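PDB 4TXG: chitinase from Chromobacterium violaceum, which probably hydrolyses the glycosidic bonds of chitin, as a family 18 glycoside hydrolase that also carries a predicted chitin-binding module. Local coordinates for residues I250-F262 and G266-T278. Sequence-based numbering, arbitrary orientation.
Sequences ISVGGWAETGGYF and GKRVASGGFYSMT
Y261 and F262 pair with V269 and R268 in a short antiparallel beta hairpin, set in the loop that follows barrel strand 247-253. Y261 and V269 form the hydrogen-bonded pair: V269 N reaches Y261 O at 2.7 Å, nearly straight, and Y261 N returns a longer bond to V269 O. V269 CB lies over one face of the Y261 ring, 4.0 Å from its centroid, a CH-pi contact; with chi1 54°, Y261 CG lies between the backbone N and the carbonyl carbon, which sets the ring alongside V269. On the hairpin's other face, R268 CG lies over one face of the F262 ring, offset toward its rim; the ring plane stands 82° from the guanidinium. The R268 chain, extended from CG to NE, runs to the weakly bonded helical turn around 254-257 and grips A256 O side-on: NE bonds at 2.8 Å in the carbonyl plane, NH2 at 3.1 Å from above it. NH2 also forms a salt bridge with D327, and water 1 links it to W255 O and G259 N. In the TIM barrel of the GH18 domain, this loop leads from strand 247-253 into helix 273-278. There F274 N donates to T258 O at 2.8 Å, almost collinear with the C=O. The F274 ring turns its edge to the backbone of V252 and G253, while F274 CZ touches V252 CG1 at 3.7 Å; the ring also stacks on F313. Packed against G259, G273, at a positive phi of 47°, brings its CA within 3.3 Å of T258 O in a CA-H...O contact.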
ATOM      1  N   ILE A 250      -0.540 -13.858  -4.775  1.00  8.55           N
ATOM      2  CA  ILE A 250      -0.820 -13.397  -6.130  1.00  9.03           C
ATOM      3  C   ILE A 250      -1.381 -11.969  -6.072  1.00 10.33           C
ATOM      4  O   ILE A 250      -2.399 -11.709  -5.416  1.00  8.93           O
ATOM      5  CB  ILE A 250      -1.782 -14.380  -6.867  1.00  7.49           C
ATOM      6  CG1 ILE A 250      -2.071 -13.893  -8.294  1.00  7.04           C
ATOM      7  CG2 ILE A 250      -3.080 -14.637  -6.064  1.00  8.01           C
ATOM      8  CD1 ILE A 250      -0.811 -13.812  -9.187  1.00  7.22           C
ATOM      9  N   SER A 251      -0.689 -11.029  -6.716  1.00  6.56           N
ATOM     10  CA  SER A 251      -1.178  -9.652  -6.753  1.00  5.92           C
ATOM     11  C   SER A 251      -2.082  -9.452  -7.959  1.00  8.99           C
ATOM     12  O   SER A 251      -1.761  -9.879  -9.067  1.00 10.82           O
ATOM     13  CB  SER A 251      -0.030  -8.648  -6.790  1.00 12.12           C
ATOM     14  OG  SER A 251       0.801  -8.806  -5.666  1.00 19.97           O
ATOM     15  N   VAL A 252      -3.210  -8.790  -7.732  1.00  5.70           N
ATOM     16  CA  VAL A 252      -4.217  -8.629  -8.770  1.00  5.68           C
ATOM     17  C   VAL A 252      -4.442  -7.144  -9.041  1.00  7.63           C
ATOM     18  O   VAL A 252      -4.742  -6.388  -8.123  1.00  7.70           O
ATOM     19  CB  VAL A 252      -5.555  -9.281  -8.362  1.00  7.09           C
ATOM     20  CG1 VAL A 252      -6.538  -9.284  -9.549  1.00  6.79           C
ATOM     21  CG2 VAL A 252      -5.323 -10.693  -7.827  1.00 11.86           C
ATOM     22  N   GLY A 253      -4.277  -6.730 -10.295  1.00  8.42           N
ATOM     23  CA  GLY A 253      -4.520  -5.343 -10.667  1.00  7.46           C
ATOM     24  C   GLY A 253      -3.268  -4.582 -11.076  1.00  8.64           C
ATOM     25  O   GLY A 253      -2.627  -4.902 -12.081  1.00 11.94           O
ATOM     26  N   GLY A 254      -2.922  -3.566 -10.297  1.00  7.30           N
ATOM     27  CA  GLY A 254      -1.848  -2.664 -10.665  1.00  9.02           C
ATOM     28  C   GLY A 254      -2.381  -1.529 -11.514  1.00 10.23           C
ATOM     29  O   GLY A 254      -3.568  -1.490 -11.823  1.00 11.26           O
ATOM     30  N   TRP A 255      -1.501  -0.617 -11.918  1.00 10.38           N
ATOM     31  CA  TRP A 255      -1.927   0.588 -12.628  1.00 13.37           C
ATOM     32  C   TRP A 255      -2.533   0.258 -13.994  1.00 11.43           C
ATOM     33  O   TRP A 255      -3.579   0.794 -14.359  1.00 12.70           O
ATOM     34  CB  TRP A 255      -0.750   1.557 -12.781  1.00 14.08           C
ATOM     35  CG  TRP A 255      -1.106   2.921 -13.365  1.00 14.66           C
ATOM     36  CD1 TRP A 255      -0.626   3.462 -14.527  1.00 16.50           C
ATOM     37  CD2 TRP A 255      -1.992   3.905 -12.805  1.00 17.99           C
ATOM     38  NE1 TRP A 255      -1.162   4.710 -14.727  1.00 15.74           N
ATOM     39  CE2 TRP A 255      -2.001   5.008 -13.687  1.00 19.18           C
ATOM     40  CE3 TRP A 255      -2.784   3.957 -11.653  1.00 22.19           C
ATOM     41  CZ2 TRP A 255      -2.761   6.155 -13.445  1.00 18.00           C
ATOM     42  CZ3 TRP A 255      -3.545   5.098 -11.416  1.00 25.08           C
ATOM     43  CH2 TRP A 255      -3.530   6.177 -12.313  1.00 22.28           C
ATOM     44  N   ALA A 256      -1.889  -0.639 -14.733  1.00 11.10           N
ATOM     45  CA  ALA A 256      -2.309  -0.951 -16.100  1.00 10.97           C
ATOM     46  C   ALA A 256      -3.487  -1.919 -16.169  1.00 11.90           C
ATOM     47  O   ALA A 256      -4.297  -1.855 -17.104  1.00 13.23           O
ATOM     48  CB  ALA A 256      -1.127  -1.528 -16.898  1.00 12.60           C
ATOM     49  N   GLU A 257      -3.589  -2.830 -15.206  1.00 10.07           N
ATOM     50  CA  GLU A 257      -4.612  -3.876 -15.319  1.00 11.43           C
ATOM     51  C   GLU A 257      -5.624  -3.886 -14.171  1.00 10.91           C
ATOM     52  O   GLU A 257      -6.276  -4.896 -13.908  1.00 13.49           O
ATOM     53  CB  GLU A 257      -3.946  -5.244 -15.445  1.00  9.13           C
ATOM     54  CG  GLU A 257      -3.151  -5.391 -16.749  1.00 13.29           C
ATOM     55  CD  GLU A 257      -2.711  -6.826 -17.027  1.00 25.20           C
ATOM     56  OE1 GLU A 257      -1.785  -7.310 -16.342  1.00 27.67           O
ATOM     57  OE2 GLU A 257      -3.285  -7.465 -17.937  1.00 28.13           O
ATOM     58  N   THR A 258      -5.784  -2.752 -13.507  1.00  9.81           N
ATOM     59  CA  THR A 258      -6.914  -2.598 -12.593  1.00  6.37           C
ATOM     60  C   THR A 258      -8.229  -2.568 -13.377  1.00 10.58           C
ATOM     61  O   THR A 258      -9.229  -3.145 -12.944  1.00 10.65           O
ATOM     62  CB  THR A 258      -6.779  -1.318 -11.736  1.00  8.09           C
ATOM     63  OG1 THR A 258      -5.907  -1.589 -10.630  1.00  8.93           O
ATOM     64  CG2 THR A 258      -8.133  -0.869 -11.201  1.00  8.59           C
ATOM     65  N   GLY A 259      -8.223  -1.921 -14.539  1.00  9.47           N
ATOM     66  CA  GLY A 259      -9.455  -1.711 -15.285  1.00  7.94           C
ATOM     67  C   GLY A 259      -9.528  -2.397 -16.638  1.00  8.87           C
ATOM     68  O   GLY A 259     -10.376  -2.070 -17.458  1.00 10.93           O
ATOM     69  N   GLY A 260      -8.643  -3.355 -16.873  1.00 12.52           N
ATOM     70  CA  GLY A 260      -8.617  -4.048 -18.149  1.00 14.08           C
ATOM     71  C   GLY A 260      -7.506  -5.073 -18.144  1.00 13.04           C
ATOM     72  O   GLY A 260      -6.947  -5.365 -17.099  1.00 16.45           O
ATOM     73  N   TYR A 261      -7.180  -5.610 -19.312  1.00 12.25           N
ATOM     74  CA  TYR A 261      -6.120  -6.610 -19.411  1.00 13.94           C
ATOM     75  C   TYR A 261      -5.539  -6.613 -20.813  1.00 16.98           C
ATOM     76  O   TYR A 261      -6.180  -6.161 -21.759  1.00 17.03           O
ATOM     77  CB  TYR A 261      -6.643  -8.003 -19.040  1.00 12.72           C
ATOM     78  CG  TYR A 261      -7.864  -8.448 -19.815  1.00 14.19           C
ATOM     79  CD1 TYR A 261      -7.744  -9.079 -21.050  1.00 15.43           C
ATOM     80  CD2 TYR A 261      -9.139  -8.248 -19.300  1.00 16.09           C
ATOM     81  CE1 TYR A 261      -8.861  -9.488 -21.752  1.00 19.50           C
ATOM     82  CE2 TYR A 261     -10.256  -8.649 -19.992  1.00 19.61           C
ATOM     83  CZ  TYR A 261     -10.114  -9.272 -21.214  1.00 19.22           C
ATOM     84  OH  TYR A 261     -11.241  -9.666 -21.893  1.00 20.81           O
ATOM     85  N   PHE A 262      -4.316  -7.110 -20.943  1.00 16.38           N
ATOM     86  CA  PHE A 262      -3.644  -7.113 -22.235  1.00 18.83           C
ATOM     87  C   PHE A 262      -3.952  -8.389 -23.003  1.00 22.55           C
ATOM     88  O   PHE A 262      -4.067  -9.457 -22.406  1.00 21.70           O
ATOM     89  CB  PHE A 262      -2.137  -6.947 -22.040  1.00 19.14           C
ATOM     90  CG  PHE A 262      -1.755  -5.602 -21.522  1.00 23.95           C
ATOM     91  CD1 PHE A 262      -1.693  -4.516 -22.378  1.00 24.57           C
ATOM     92  CD2 PHE A 262      -1.486  -5.411 -20.176  1.00 27.14           C
ATOM     93  CE1 PHE A 262      -1.357  -3.259 -21.905  1.00 24.91           C
ATOM     94  CE2 PHE A 262      -1.147  -4.157 -19.695  1.00 27.76           C
ATOM     95  CZ  PHE A 262      -1.085  -3.081 -20.564  1.00 25.69           C
ATOM     96  N   GLY A 266      -0.527  -7.730 -27.269  1.00 34.90           N
ATOM     97  CA  GLY A 266      -0.040  -6.618 -26.475  1.00 34.41           C
ATOM     98  C   GLY A 266      -0.991  -5.431 -26.411  1.00 31.19           C
ATOM     99  O   GLY A 266      -0.661  -4.403 -25.821  1.00 32.78           O
ATOM    100  N   LYS A 267      -2.164  -5.567 -27.025  1.00 24.70           N
ATOM    101  CA  LYS A 267      -3.198  -4.535 -26.959  1.00 24.30           C
ATOM    102  C   LYS A 267      -4.018  -4.657 -25.678  1.00 20.75           C
ATOM    103  O   LYS A 267      -4.272  -5.761 -25.196  1.00 22.15           O
ATOM    104  CB  LYS A 267      -4.126  -4.619 -28.173  1.00 32.73           C
ATOM    105  CG  LYS A 267      -3.463  -4.330 -29.509  1.00 44.96           C
ATOM    106  CD  LYS A 267      -4.491  -4.365 -30.634  1.00 56.49           C
ATOM    107  CE  LYS A 267      -3.853  -4.166 -32.004  1.00 62.54           C
ATOM    108  NZ  LYS A 267      -2.981  -5.309 -32.406  1.00 64.66           N
ATOM    109  N   ARG A 268      -4.450  -3.524 -25.136  1.00 18.94           N
ATOM    110  CA  ARG A 268      -5.226  -3.534 -23.900  1.00 17.14           C
ATOM    111  C   ARG A 268      -6.726  -3.599 -24.173  1.00 20.34           C
ATOM    112  O   ARG A 268      -7.251  -2.837 -24.984  1.00 27.86           O
ATOM    113  CB  ARG A 268      -4.896  -2.297 -23.062  1.00 16.57           C
ATOM    114  CG  ARG A 268      -5.461  -2.311 -21.644  1.00 14.79           C
ATOM    115  CD  ARG A 268      -4.993  -1.060 -20.914  1.00 13.28           C
ATOM    116  NE  ARG A 268      -5.461  -0.981 -19.534  1.00 10.54           N
ATOM    117  CZ  ARG A 268      -6.672  -0.567 -19.185  1.00 12.80           C
ATOM    118  NH1 ARG A 268      -7.547  -0.212 -20.122  1.00 11.43           N
ATOM    119  NH2 ARG A 268      -7.006  -0.517 -17.904  1.00 11.79           N
ATOM    120  N   VAL A 269      -7.403  -4.520 -23.496  1.00 14.60           N
ATOM    121  CA  VAL A 269      -8.854  -4.661 -23.584  1.00 15.90           C
ATOM    122  C   VAL A 269      -9.494  -3.868 -22.445  1.00 15.71           C
ATOM    123  O   VAL A 269      -9.232  -4.145 -21.274  1.00 17.05           O
ATOM    124  CB  VAL A 269      -9.295  -6.147 -23.499  1.00 16.97           C
ATOM    125  CG1 VAL A 269     -10.807  -6.269 -23.572  1.00 20.22           C
ATOM    126  CG2 VAL A 269      -8.645  -6.967 -24.607  1.00 19.69           C
ATOM    127  N   ALA A 270     -10.306  -2.869 -22.781  1.00 14.56           N
ATOM    128  CA  ALA A 270     -10.899  -1.995 -21.764  1.00 13.82           C
ATOM    129  C   ALA A 270     -12.172  -2.620 -21.207  1.00 14.52           C
ATOM    130  O   ALA A 270     -13.279  -2.169 -21.495  1.00 16.97           O
ATOM    131  CB  ALA A 270     -11.188  -0.608 -22.345  1.00 12.83           C
ATOM    132  N   SER A 271     -11.994  -3.660 -20.401  1.00 14.84           N
ATOM    133  CA  SER A 271     -13.095  -4.473 -19.890  1.00 16.97           C
ATOM    134  C   SER A 271     -13.774  -3.882 -18.651  1.00 15.67           C
ATOM    135  O   SER A 271     -14.929  -4.194 -18.360  1.00 17.40           O
ATOM    136  CB  SER A 271     -12.580  -5.872 -19.558  1.00 18.56           C
ATOM    137  OG  SER A 271     -11.657  -5.805 -18.475  1.00 20.90           O
ATOM    138  N   GLY A 272     -13.044  -3.061 -17.904  1.00 11.93           N
ATOM    139  CA  GLY A 272     -13.566  -2.483 -16.673  1.00 11.88           C
ATOM    140  C   GLY A 272     -12.894  -3.048 -15.429  1.00 13.23           C
ATOM    141  O   GLY A 272     -12.873  -2.398 -14.384  1.00  8.71           O
ATOM    142  N   GLY A 273     -12.350  -4.257 -15.542  1.00 11.39           N
ATOM    143  CA  GLY A 273     -11.621  -4.888 -14.445  1.00 10.72           C
ATOM    144  C   GLY A 273     -12.313  -4.818 -13.095  1.00  8.33           C
ATOM    145  O   GLY A 273     -13.478  -5.183 -12.963  1.00  9.06           O
ATOM    146  N   PHE A 274     -11.586  -4.346 -12.088  1.00  7.22           N
ATOM    147  CA  PHE A 274     -12.133  -4.190 -10.741  1.00  7.59           C
ATOM    148  C   PHE A 274     -13.368  -3.285 -10.690  1.00  6.99           C
ATOM    149  O   PHE A 274     -14.255  -3.494  -9.873  1.00  6.96           O
ATOM    150  CB  PHE A 274     -11.061  -3.615  -9.803  1.00  9.56           C
ATOM    151  CG  PHE A 274     -10.148  -4.648  -9.198  1.00  9.02           C
ATOM    152  CD1 PHE A 274     -10.602  -5.489  -8.196  1.00  8.48           C
ATOM    153  CD2 PHE A 274      -8.825  -4.742  -9.597  1.00 13.59           C
ATOM    154  CE1 PHE A 274      -9.760  -6.431  -7.622  1.00 10.77           C
ATOM    155  CE2 PHE A 274      -7.978  -5.684  -9.022  1.00 10.82           C
ATOM    156  CZ  PHE A 274      -8.444  -6.523  -8.039  1.00  5.90           C
ATOM    157  N   TYR A 275     -13.411  -2.255 -11.527  1.00  9.52           N
ATOM    158  CA  TYR A 275     -14.526  -1.312 -11.451  1.00  8.26           C
ATOM    159  C   TYR A 275     -15.850  -1.996 -11.785  1.00  9.29           C
ATOM    160  O   TYR A 275     -16.841  -1.848 -11.059  1.00  9.77           O
ATOM    161  CB  TYR A 275     -14.303  -0.132 -12.390  1.00  6.99           C
ATOM    162  CG  TYR A 275     -13.102   0.713 -12.031  1.00  7.18           C
ATOM    163  CD1 TYR A 275     -13.129   1.558 -10.930  1.00  9.62           C
ATOM    164  CD2 TYR A 275     -11.944   0.669 -12.803  1.00  9.64           C
ATOM    165  CE1 TYR A 275     -12.034   2.337 -10.594  1.00  9.54           C
ATOM    166  CE2 TYR A 275     -10.847   1.448 -12.487  1.00  7.99           C
ATOM    167  CZ  TYR A 275     -10.896   2.281 -11.382  1.00 10.69           C
ATOM    168  OH  TYR A 275      -9.815   3.063 -11.060  1.00 12.50           O
ATOM    169  N   SER A 276     -15.861  -2.757 -12.873  1.00  9.17           N
ATOM    170  CA  SER A 276     -17.097  -3.387 -13.320  1.00 10.08           C
ATOM    171  C   SER A 276     -17.372  -4.653 -12.509  1.00  9.62           C
ATOM    172  O   SER A 276     -18.522  -5.048 -12.343  1.00 12.25           O
ATOM    173  CB  SER A 276     -17.033  -3.683 -14.827  1.00 12.83           C
ATOM    174  OG  SER A 276     -15.820  -4.323 -15.171  1.00 17.54           O
ATOM    175  N   MET A 277     -16.316  -5.269 -11.980  1.00  7.65           N
ATOM    176  CA  MET A 277     -16.481  -6.481 -11.180  1.00  8.26           C
ATOM    177  C   MET A 277     -17.110  -6.160  -9.824  1.00  8.89           C
ATOM    178  O   MET A 277     -17.889  -6.962  -9.306  1.00  8.40           O
ATOM    179  CB  MET A 277     -15.135  -7.208 -10.986  1.00  7.48           C
ATOM    180  CG  MET A 277     -15.222  -8.511 -10.156  1.00  7.60           C
ATOM    181  SD  MET A 277     -14.909  -8.271  -8.377  1.00  8.60           S
ATOM    182  CE  MET A 277     -13.141  -8.105  -8.423  1.00  8.77           C
ATOM    183  N   THR A 278     -16.791  -4.990  -9.256  1.00  8.81           N
ATOM    184  CA  THR A 278     -17.323  -4.643  -7.935  1.00  7.93           C
ATOM    185  C   THR A 278     -18.581  -3.792  -7.964  1.00  7.40           C
ATOM    186  O   THR A 278     -19.331  -3.797  -7.000  1.00  8.68           O
ATOM    187  CB  THR A 278     -16.279  -3.891  -7.062  1.00  6.24           C
ATOM    188  OG1 THR A 278     -15.893  -2.667  -7.702  1.00  6.35           O
ATOM    189  CG2 THR A 278     -15.047  -4.758  -6.834  1.00  7.50           C
TER
HETATM  190  O   HOH W   1      -6.040  -0.106 -15.138  1.00 10.05           O
HETATM  191  O   HOH W   2     -10.331   0.281 -19.144  1.00 15.03           O